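Local coordinates for nucleoside phosphorylase, putative (Trypanosoma brucei, PDB 3BJE), which acts as a homodimeric uridine phosphorylase, probably cleaving uridine with phosphate to uracil and ribose 1-phosphate, at residues P52-D56 with I76-T80; T32-K38 with E106-L110; V240-T246 with E286-E292. All coordinates share one frame; numbering follows the deposited sequence.

Contact 1: P52-D56 with I76-T80; sequences PGRVD and IRFAT. With R1P (1-O-phosphono-alpha-D-ribofuranose), chain C.
The guanidinium of Arg77 is held crosswise to the carboxylate of Asp56, the two planes standing 89° apart, so their salt bridge is not the usual flat pairing of two forks. NH2 of Arg77 comes to OD1 of Asp56 at 2.9 Å, from above the carboxylate plane, and has a weak second bond to OD2. The bend at chi3 (58°) turns the arginine back toward segment 52-56, where its NH1 gives a hydrogen bond to the carbonyl O of Pro52 at 3.1 Å. That oxygen is gripped twice: Val55 N reaches it from the opposite face of the carbonyl plane. Aliphatic packing backs the polar bonds, with CB of Pro52 3.7 Å from CD of Arg77 and CB of Val55 over one guanidinium face, offset toward its rim. Arg54, pointing away from the strand, presents both terminal nitrogens to the sugar phosphate; its NH2 lies 2.8 Å from O3P of the ribose 1-phosphate in a nearly straight bond. Strand 76-83 lies against segment 52-56 through Arg77 and Ala79, while Val55 packs on Val49 and Val90 of strands 45-49 and 86-92, and Asp72 of strand 69-73 pairs with Arg77 NE.

Contact 2: T32-K38 with E106-L110; sequences TLHLKCK and EIHAL. With R1P (1-O-phosphono-alpha-D-ribofuranose), chain E.
His34 and Glu106 form a histidine-carboxylate hydrogen bond at the dimer interface, the ring meeting the carboxylate at one edge and, at another, the ribose 1-phosphate held in the second subunit's pocket. NE2 of His34 lies 2.7 Å from the sugar O5 in a hydrogen bond whose donor could be either atom. ND1 donates a hydrogen bond to OE2 of Glu106 at 2.8 Å, in the ring plane of the histidine and on the syn side of the carboxylate, tilted 24° from its plane; with both nitrogens engaged, rotation of the imidazole is restricted. OE1 of Glu106 takes two backbone N-H groups: Leu35 N at 2.8 Å, nearly along the C-O axis, and His34 N at 3.1 Å on the syn side. The glutamate chain runs extended beyond CG (chi2 -177°), which carries the carboxylate from helix 97-112 into the turn of the loop. Tyr251 OH of the second subunit also bonds to OE2, and Phe250 of that subunit meets the His34 ring edge-to-face. Farther out, Thr32 lies across the glutamate stem, and its OG1 ties the loop together by a 2.6 Å bond to Leu35 O. One turn along the helix, Leu110 packs against the loop: its CD1 lies 3.9 Å from CD2 of Leu35, and its CD2 sits 3.2 Å from Cys37 O, a buried carbonyl with no hydrogen-bonding partner.

Contact 3: V240-T246 with E286-E292; sequences VIGTTAT and EVVTNIE. With URA (uracil), chain D.
Two parallel strands of the phosphorylase core, interrupted by a beta bulge, run side by side here and bring Ile291 to the uracil pocket and Glu292 to both the uracil and the ribose 1-phosphate pockets. The bulge lies between the pairs Thr243-Val288 and Thr244-Asn290, where the register slips by one residue. Before it, Thr243 N bonds to Val287 O at 2.8 Å and Thr243 O receives Thr289 N; beyond it, Ala245 N meets Asn290 O at 2.9 Å and Ala245 O receives Glu292 N. Three threonine hydroxyls reinforce this backbone pairing by donating to side chains of segment 286-292. Thr243 OG1 reaches OE2 of Glu286 at 2.7 Å from above the carboxylate plane. Thr244 OG1 gives a bond of 2.7 Å to OD1 of Asn290, which also accepts from Thr289 OG1. Thr246 OG1 meets OE2 of Glu292 at 2.7 Å, nearly head-on to the oxygen. The bend of Glu292 at chi2 (71°) folds its carboxylate back toward strand 240-246, while its CA faces O2 of uracil at 3.4 Å. Arg145 makes a salt bridge to Glu292 OE1. Strand 161-169 flanks segment 240-246, with Thr164 bonded to Thr244 and His166 to Glu286, while Phe279 of strand 279-281 packs on Thr243 and Val288, and helix 213-228 rests on Ile241.

In the fold
Along the chain, contact 2 spans contact 1, whose segments both lie between those of contact 2, and contact 3 follows both. Contacts 1 and 2 are neighbours, their centres about 14 Å apart, and touch where Ile76 and Phe78 of strand 76-83 pack against the loop 32-38. Contact 3 lies on the opposite side of the chain's centre, about 26 Å from contact 1 and 30 Å from contact 2, centre to centre. Contacts 1 and 3 serve the same subunit's pocket, through the phosphate grip of Arg54 and the strand end at Glu292, whereas contact 2 sends His34 into the pocket of the other subunit. Each active site of the homodimer is therefore completed across the interface.

Contact 1: P52-D56 with I76-T80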
loop_
_atom_site.group_PDB
_atom_site.type_symbol
_atom_site.label_atom_id
_atom_site.label_comp_id
_atom_site.label_asym_id
_atom_site.label_seq_id
_atom_site.Cartn_x
_atom_site.Cartn_y
_atom_site.Cartn_z
ATOM N N PRO A 52 8.595 6.606 -7.399
ATOM C CA PRO A 52 9.986 6.984 -7.147
ATOM C C PRO A 52 10.660 7.694 -8.317
ATOM O O PRO A 52 11.530 8.526 -8.095
ATOM C CB PRO A 52 10.682 5.641 -6.839
ATOM C CG PRO A 52 9.738 4.595 -7.223
ATOM C CD PRO A 52 8.365 5.172 -7.131
ATOM N N GLY A 53 10.262 7.375 -9.541
ATOM C CA GLY A 53 10.816 8.060 -10.718
ATOM C C GLY A 53 10.598 9.569 -10.714
ATOM O O GLY A 53 11.394 10.320 -11.295
ATOM N N ARG A 54 9.546 10.036 -10.048
ATOM C CA ARG A 54 9.213 11.469 -10.072
ATOM C C ARG A 54 10.136 12.309 -9.176
ATOM O O ARG A 54 10.145 13.540 -9.262
ATOM C CB ARG A 54 7.748 11.681 -9.667
ATOM C CG ARG A 54 7.174 13.058 -10.057
ATOM C CD ARG A 54 5.648 13.169 -9.843
ATOM N NE ARG A 54 4.933 12.049 -10.459
ATOM C CZ ARG A 54 3.994 11.307 -9.870
ATOM N NH1 ARG A 54 3.573 11.555 -8.634
ATOM N NH2 ARG A 54 3.465 10.292 -10.538
ATOM N N VAL A 55 10.901 11.654 -8.309
ATOM C CA VAL A 55 11.774 12.346 -7.373
ATOM C C VAL A 55 12.846 13.132 -8.138
ATOM O O VAL A 55 13.095 14.299 -7.848
ATOM C CB VAL A 55 12.436 11.364 -6.378
ATOM C CG1 VAL A 55 13.583 12.025 -5.625
ATOM C CG2 VAL A 55 11.391 10.821 -5.384
ATOM N N ASP A 56 13.462 12.496 -9.122
ATOM C CA ASP A 56 14.505 13.173 -9.905
ATOM C C ASP A 56 13.970 14.290 -10.782
ATOM O O ASP A 56 14.657 15.291 -11.010
ATOM C CB ASP A 56 15.266 12.164 -10.754
ATOM C CG ASP A 56 16.198 11.308 -9.928
ATOM O OD1 ASP A 56 16.395 11.622 -8.738
ATOM O OD2 ASP A 56 16.748 10.339 -10.470
ATOM N N ILE A 76 11.105 4.044 -1.486
ATOM C CA ILE A 76 11.162 5.278 -0.694
ATOM C C ILE A 76 12.462 6.040 -0.981
ATOM O O ILE A 76 13.530 5.670 -0.518
ATOM C CB ILE A 76 11.037 4.971 0.817
ATOM C CG1 ILE A 76 9.873 3.999 1.096
ATOM C CG2 ILE A 76 10.866 6.266 1.629
ATOM C CD1 ILE A 76 8.550 4.470 0.592
ATOM N N ARG A 77 12.347 7.101 -1.781
ATOM C CA ARG A 77 13.482 7.940 -2.170
ATOM C C ARG A 77 13.272 9.344 -1.636
ATOM O O ARG A 77 12.138 9.806 -1.566
ATOM C CB ARG A 77 13.610 8.005 -3.685
ATOM C CG ARG A 77 13.744 6.683 -4.377
ATOM C CD ARG A 77 13.965 6.920 -5.875
ATOM N NE ARG A 77 15.155 7.744 -6.090
ATOM C CZ ARG A 77 15.421 8.473 -7.170
ATOM N NH1 ARG A 77 14.584 8.539 -8.202
ATOM N NH2 ARG A 77 16.551 9.159 -7.204
ATOM N N PHE A 78 14.346 10.031 -1.269
ATOM C CA PHE A 78 14.245 11.445 -0.935
ATOM C C PHE A 78 15.412 12.247 -1.491
ATOM O O PHE A 78 16.497 11.726 -1.784
ATOM C CB PHE A 78 14.103 11.675 0.577
ATOM C CG PHE A 78 15.410 11.819 1.296
ATOM C CD1 PHE A 78 15.964 13.067 1.516
ATOM C CD2 PHE A 78 16.090 10.689 1.757
ATOM C CE1 PHE A 78 17.163 13.202 2.159
ATOM C CE2 PHE A 78 17.302 10.818 2.407
ATOM C CZ PHE A 78 17.843 12.069 2.602
ATOM N N ALA A 79 15.169 13.545 -1.604
ATOM C CA ALA A 79 16.221 14.516 -1.918
ATOM C C ALA A 79 15.823 15.820 -1.271
ATOM O O ALA A 79 14.657 16.213 -1.335
ATOM C CB ALA A 79 16.365 14.696 -3.430
ATOM N N THR A 80 16.796 16.501 -0.689
ATOM C CA THR A 80 16.565 17.760 0.011
ATOM C C THR A 80 17.469 18.823 -0.576
ATOM O O THR A 80 18.679 18.644 -0.609
ATOM C CB THR A 80 16.866 17.593 1.516
ATOM O OG1 THR A 80 15.939 16.639 2.058
ATOM C CG2 THR A 80 16.755 18.937 2.246
HETATM C C5 R1P C . -1.512 4.141 -8.997
HETATM O O5 R1P C . -1.176 4.049 -10.389
HETATM C C4 R1P C . -0.707 5.237 -8.324
HETATM O O4 R1P C . -0.789 6.476 -9.052
HETATM C C1 R1P C . -1.335 7.512 -8.228
HETATM C C2 R1P C . -2.129 6.738 -7.161
HETATM O O2 R1P C . -2.511 7.471 -5.974
HETATM C C3 R1P C . -1.211 5.537 -6.923
HETATM O O3 R1P C . -0.085 5.860 -6.090
HETATM O O1 R1P C . -0.326 8.435 -7.699
HETATM P P R1P C . 1.248 8.528 -8.054
HETATM O O1P R1P C . 1.718 7.170 -7.511
HETATM O O2P R1P C . 1.735 9.715 -7.241
HETATM O O3P R1P C . 1.433 8.637 -9.533
#

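Contact 2: T32-K38 with E106-L110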
loop_
_atom_site.group_PDB
_atom_site.type_symbol
_atom_site.label_atom_id
_atom_site.label_comp_id
_atom_site.label_asym_id
_atom_site.label_seq_id
_atom_site.Cartn_x
_atom_site.Cartn_y
_atom_site.Cartn_z
ATOM N N THR A 32 15.376 6.370 10.154
ATOM C CA THR A 32 14.174 5.571 10.302
ATOM C C THR A 32 14.238 4.334 9.379
ATOM O O THR A 32 15.176 4.180 8.566
ATOM C CB THR A 32 12.909 6.428 10.070
ATOM O OG1 THR A 32 13.117 7.387 9.021
ATOM C CG2 THR A 32 12.565 7.177 11.344
ATOM N N LEU A 33 13.272 3.435 9.531
ATOM C CA LEU A 33 13.347 2.103 8.934
ATOM C C LEU A 33 13.125 2.041 7.426
ATOM O O LEU A 33 13.802 1.270 6.736
ATOM C CB LEU A 33 12.348 1.185 9.621
ATOM C CG LEU A 33 12.377 -0.292 9.298
ATOM C CD1 LEU A 33 13.773 -0.886 9.554
ATOM C CD2 LEU A 33 11.330 -1.005 10.153
ATOM N N HIS A 34 12.182 2.817 6.922
ATOM C CA HIS A 34 11.820 2.784 5.496
ATOM C C HIS A 34 12.339 3.998 4.758
ATOM O O HIS A 34 12.996 3.880 3.727
ATOM C CB HIS A 34 10.292 2.669 5.330
ATOM C CG HIS A 34 9.724 1.436 5.962
ATOM N ND1 HIS A 34 9.318 1.379 7.276
ATOM C CD2 HIS A 34 9.508 0.200 5.448
ATOM C CE1 HIS A 34 8.912 0.148 7.555
ATOM N NE2 HIS A 34 9.000 -0.578 6.452
ATOM N N LEU A 35 12.018 5.167 5.295
ATOM C CA LEU A 35 12.573 6.437 4.847
ATOM C C LEU A 35 13.964 6.584 5.464
ATOM O O LEU A 35 14.105 6.731 6.682
ATOM C CB LEU A 35 11.651 7.577 5.272
ATOM C CG LEU A 35 12.188 8.988 5.070
ATOM C CD1 LEU A 35 12.387 9.338 3.561
ATOM C CD2 LEU A 35 11.265 9.971 5.785
ATOM N N LYS A 36 14.993 6.491 4.626
ATOM C CA LYS A 36 16.367 6.450 5.108
ATOM C C LYS A 36 16.967 7.838 5.173
ATOM O O LYS A 36 17.955 8.160 4.511
ATOM C CB LYS A 36 17.193 5.498 4.240
ATOM C CG LYS A 36 16.734 4.051 4.335
ATOM C CD LYS A 36 16.834 3.534 5.767
ATOM C CE LYS A 36 16.869 2.033 5.837
ATOM N NZ LYS A 36 16.818 1.579 7.261
ATOM N N CYS A 37 16.355 8.648 6.024
ATOM C CA CYS A 37 16.664 10.063 6.169
ATOM C C CYS A 37 16.938 10.334 7.638
ATOM O O CYS A 37 16.350 9.692 8.509
ATOM C CB CYS A 37 15.462 10.871 5.691
ATOM S SG CYS A 37 15.685 12.635 5.686
ATOM N N LYS A 38 17.871 11.247 7.912
ATOM C CA LYS A 38 18.216 11.620 9.289
ATOM C C LYS A 38 17.518 12.928 9.610
ATOM O O LYS A 38 17.148 13.663 8.695
ATOM C CB LYS A 38 19.736 11.789 9.430
ATOM C CG LYS A 38 20.537 10.633 8.867
ATOM C CD LYS A 38 22.009 10.730 9.250
ATOM C CE LYS A 38 22.830 9.659 8.547
ATOM N NZ LYS A 38 23.071 10.016 7.118
ATOM N N GLU A 106 7.379 8.036 10.296
ATOM C CA GLU A 106 8.816 8.220 10.294
ATOM C C GLU A 106 9.204 9.698 10.217
ATOM O O GLU A 106 10.119 10.119 10.926
ATOM C CB GLU A 106 9.465 7.333 9.224
ATOM C CG GLU A 106 9.213 5.864 9.541
ATOM C CD GLU A 106 9.856 4.881 8.591
ATOM O OE1 GLU A 106 10.542 5.295 7.639
ATOM O OE2 GLU A 106 9.668 3.668 8.803
ATOM N N ILE A 107 8.477 10.483 9.417
ATOM C CA ILE A 107 8.655 11.950 9.432
ATOM C C ILE A 107 8.387 12.514 10.842
ATOM O O ILE A 107 9.120 13.381 11.340
ATOM C CB ILE A 107 7.752 12.640 8.379
ATOM C CG1 ILE A 107 8.274 12.368 6.956
ATOM C CG2 ILE A 107 7.640 14.162 8.655
ATOM C CD1 ILE A 107 7.242 12.689 5.858
ATOM N N HIS A 108 7.308 12.044 11.473
ATOM C CA HIS A 108 6.998 12.452 12.858
ATOM C C HIS A 108 8.150 12.210 13.809
ATOM O O HIS A 108 8.535 13.129 14.539
ATOM C CB HIS A 108 5.715 11.766 13.338
ATOM C CG HIS A 108 5.286 12.170 14.708
ATOM N ND1 HIS A 108 5.231 13.487 15.100
ATOM C CD2 HIS A 108 4.895 11.435 15.780
ATOM C CE1 HIS A 108 4.831 13.546 16.362
ATOM N NE2 HIS A 108 4.626 12.316 16.798
ATOM N N ALA A 109 8.733 11.015 13.752
ATOM C CA ALA A 109 9.894 10.698 14.572
ATOM C C ALA A 109 11.119 11.547 14.201
ATOM O O ALA A 109 11.824 12.061 15.073
ATOM C CB ALA A 109 10.218 9.182 14.481
ATOM N N LEU A 110 11.376 11.722 12.908
ATOM C CA LEU A 110 12.514 12.549 12.510
ATOM C C LEU A 110 12.401 14.004 12.986
ATOM O O LEU A 110 13.411 14.635 13.348
ATOM C CB LEU A 110 12.722 12.488 11.007
ATOM C CG LEU A 110 13.208 11.133 10.490
ATOM C CD1 LEU A 110 13.179 11.132 8.974
ATOM C CD2 LEU A 110 14.610 10.810 10.974
HETATM C C5 R1P E . 7.314 -3.571 5.899
HETATM O O5 R1P E . 8.661 -3.266 6.267
HETATM C C4 R1P E . 7.320 -4.532 4.715
HETATM O O4 R1P E . 8.067 -5.727 5.002
HETATM C C1 R1P E . 7.257 -6.904 4.946
HETATM C C2 R1P E . 5.843 -6.330 5.113
HETATM O O2 R1P E . 4.791 -7.226 4.707
HETATM C C3 R1P E . 5.923 -5.009 4.347
HETATM O O3 R1P E . 5.849 -5.192 2.925
HETATM O O1 R1P E . 7.495 -7.727 3.754
HETATM P P R1P E . 8.661 -7.562 2.633
HETATM O O1P R1P E . 8.241 -6.194 2.043
HETATM O O2P R1P E . 8.470 -8.701 1.644
HETATM O O3P R1P E . 9.943 -7.602 3.402
#

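Contact 3: V240-T246 with E286-E292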
loop_
_atom_site.group_PDB
_atom_site.type_symbol
_atom_site.label_atom_id
_atom_site.label_comp_id
_atom_site.label_asym_id
_atom_site.label_seq_id
_atom_site.Cartn_x
_atom_site.Cartn_y
_atom_site.Cartn_z
ATOM N N VAL A 240 -9.126 22.118 -10.778
ATOM C CA VAL A 240 -10.418 21.995 -10.120
ATOM C C VAL A 240 -10.182 21.749 -8.628
ATOM O O VAL A 240 -9.123 21.254 -8.242
ATOM C CB VAL A 240 -11.261 20.833 -10.730
ATOM C CG1 VAL A 240 -11.565 21.102 -12.203
ATOM C CG2 VAL A 240 -10.572 19.472 -10.576
ATOM N N ILE A 241 -11.155 22.109 -7.798
ATOM C CA ILE A 241 -11.080 21.866 -6.358
ATOM C C ILE A 241 -12.303 21.093 -5.918
ATOM O O ILE A 241 -13.423 21.440 -6.292
ATOM C CB ILE A 241 -11.069 23.156 -5.514
ATOM C CG1 ILE A 241 -10.076 24.178 -6.069
ATOM C CG2 ILE A 241 -10.762 22.804 -4.045
ATOM C CD1 ILE A 241 -10.372 25.590 -5.632
ATOM N N GLY A 242 -12.095 20.083 -5.083
ATOM C CA GLY A 242 -13.219 19.290 -4.617
ATOM C C GLY A 242 -12.796 18.137 -3.748
ATOM O O GLY A 242 -11.692 18.118 -3.204
ATOM N N THR A 243 -13.686 17.159 -3.637
ATOM C CA THR A 243 -13.465 16.045 -2.741
ATOM C C THR A 243 -12.704 14.942 -3.460
ATOM O O THR A 243 -13.039 14.567 -4.590
ATOM C CB THR A 243 -14.812 15.527 -2.191
ATOM O OG1 THR A 243 -15.410 16.537 -1.379
ATOM C CG2 THR A 243 -14.622 14.282 -1.342
ATOM N N THR A 244 -11.675 14.430 -2.786
ATOM C CA THR A 244 -10.879 13.321 -3.288
ATOM C C THR A 244 -11.292 12.030 -2.577
ATOM O O THR A 244 -11.299 11.970 -1.335
ATOM C CB THR A 244 -9.371 13.579 -3.046
ATOM O OG1 THR A 244 -9.008 14.817 -3.683
ATOM C CG2 THR A 244 -8.510 12.397 -3.576
ATOM N N ALA A 245 -11.641 10.991 -3.339
ATOM C CA ALA A 245 -11.933 9.673 -2.773
ATOM C C ALA A 245 -10.700 8.793 -2.876
ATOM O O ALA A 245 -10.160 8.601 -3.964
ATOM C CB ALA A 245 -13.112 9.032 -3.514
ATOM N N THR A 246 -10.249 8.274 -1.746
ATOM C CA THR A 246 -9.061 7.451 -1.695
ATOM C C THR A 246 -9.396 5.969 -1.473
ATOM O O THR A 246 -10.153 5.607 -0.577
ATOM C CB THR A 246 -8.113 7.926 -0.583
ATOM O OG1 THR A 246 -7.734 9.285 -0.829
ATOM C CG2 THR A 246 -6.837 7.034 -0.458
ATOM N N GLU A 286 -19.866 21.103 -3.225
ATOM C CA GLU A 286 -18.638 20.399 -3.551
ATOM C C GLU A 286 -18.972 19.054 -4.187
ATOM O O GLU A 286 -19.987 18.440 -3.854
ATOM C CB GLU A 286 -17.802 20.165 -2.294
ATOM C CG GLU A 286 -16.377 19.695 -2.569
ATOM C CD GLU A 286 -15.449 19.910 -1.388
ATOM O OE1 GLU A 286 -15.617 20.955 -0.708
ATOM O OE2 GLU A 286 -14.542 19.076 -1.169
ATOM N N VAL A 287 -18.130 18.614 -5.118
ATOM C CA VAL A 287 -18.329 17.315 -5.780
ATOM C C VAL A 287 -17.067 16.478 -5.672
ATOM O O VAL A 287 -16.008 16.967 -5.264
ATOM C CB VAL A 287 -18.705 17.458 -7.274
ATOM C CG1 VAL A 287 -19.932 18.368 -7.444
ATOM C CG2 VAL A 287 -17.531 17.997 -8.088
ATOM N N VAL A 288 -17.186 15.190 -5.988
ATOM C CA VAL A 288 -16.010 14.312 -6.000
ATOM C C VAL A 288 -15.246 14.536 -7.299
ATOM O O VAL A 288 -15.686 14.129 -8.372
ATOM C CB VAL A 288 -16.381 12.823 -5.858
ATOM C CG1 VAL A 288 -15.127 11.934 -5.896
ATOM C CG2 VAL A 288 -17.167 12.569 -4.577
ATOM N N THR A 289 -14.097 15.205 -7.189
ATOM C CA THR A 289 -13.297 15.562 -8.345
ATOM C C THR A 289 -12.304 14.490 -8.768
ATOM O O THR A 289 -11.887 14.441 -9.915
ATOM C CB THR A 289 -12.506 16.870 -8.088
ATOM O OG1 THR A 289 -11.902 16.814 -6.791
ATOM C CG2 THR A 289 -13.432 18.103 -8.223
ATOM N N ASN A 290 -11.851 13.649 -7.834
ATOM C CA ASN A 290 -10.847 12.677 -8.199
ATOM C C ASN A 290 -10.824 11.470 -7.291
ATOM O O ASN A 290 -11.358 11.509 -6.192
ATOM C CB ASN A 290 -9.443 13.305 -8.343
ATOM C CG ASN A 290 -8.904 13.913 -7.051
ATOM O OD1 ASN A 290 -9.628 14.527 -6.269
ATOM N ND2 ASN A 290 -7.595 13.767 -6.849
ATOM N N ILE A 291 -10.203 10.408 -7.795
ATOM C CA ILE A 291 -10.015 9.148 -7.069
ATOM C C ILE A 291 -8.548 8.749 -7.199
ATOM O O ILE A 291 -7.998 8.762 -8.309
ATOM C CB ILE A 291 -10.861 8.000 -7.667
ATOM C CG1 ILE A 291 -12.347 8.360 -7.661
ATOM C CG2 ILE A 291 -10.590 6.671 -6.927
ATOM C CD1 ILE A 291 -13.200 7.474 -8.591
ATOM N N GLU A 292 -7.925 8.394 -6.085
ATOM C CA GLU A 292 -6.529 7.957 -6.074
ATOM C C GLU A 292 -6.276 7.100 -4.812
ATOM O O GLU A 292 -7.242 6.571 -4.205
ATOM C CB GLU A 292 -5.562 9.149 -6.227
ATOM C CG GLU A 292 -5.843 10.367 -5.332
ATOM C CD GLU A 292 -5.532 10.071 -3.888
ATOM O OE1 GLU A 292 -4.348 10.227 -3.514
ATOM O OE2 GLU A 292 -6.471 9.663 -3.164
HETATM N N1 URA D . -4.338 6.685 -10.073
HETATM C C2 URA D . -5.359 6.063 -9.441
HETATM O O2 URA D . -5.252 5.661 -8.239
HETATM N N3 URA D . -6.494 5.842 -10.086
HETATM C C4 URA D . -6.656 6.222 -11.368
HETATM O O4 URA D . -7.747 5.993 -11.918
HETATM C C5 URA D . -5.621 6.846 -12.037
HETATM C C6 URA D . -4.443 7.069 -11.348
HETATM O O HOH W 1 -16.075 20.734 -6.140
#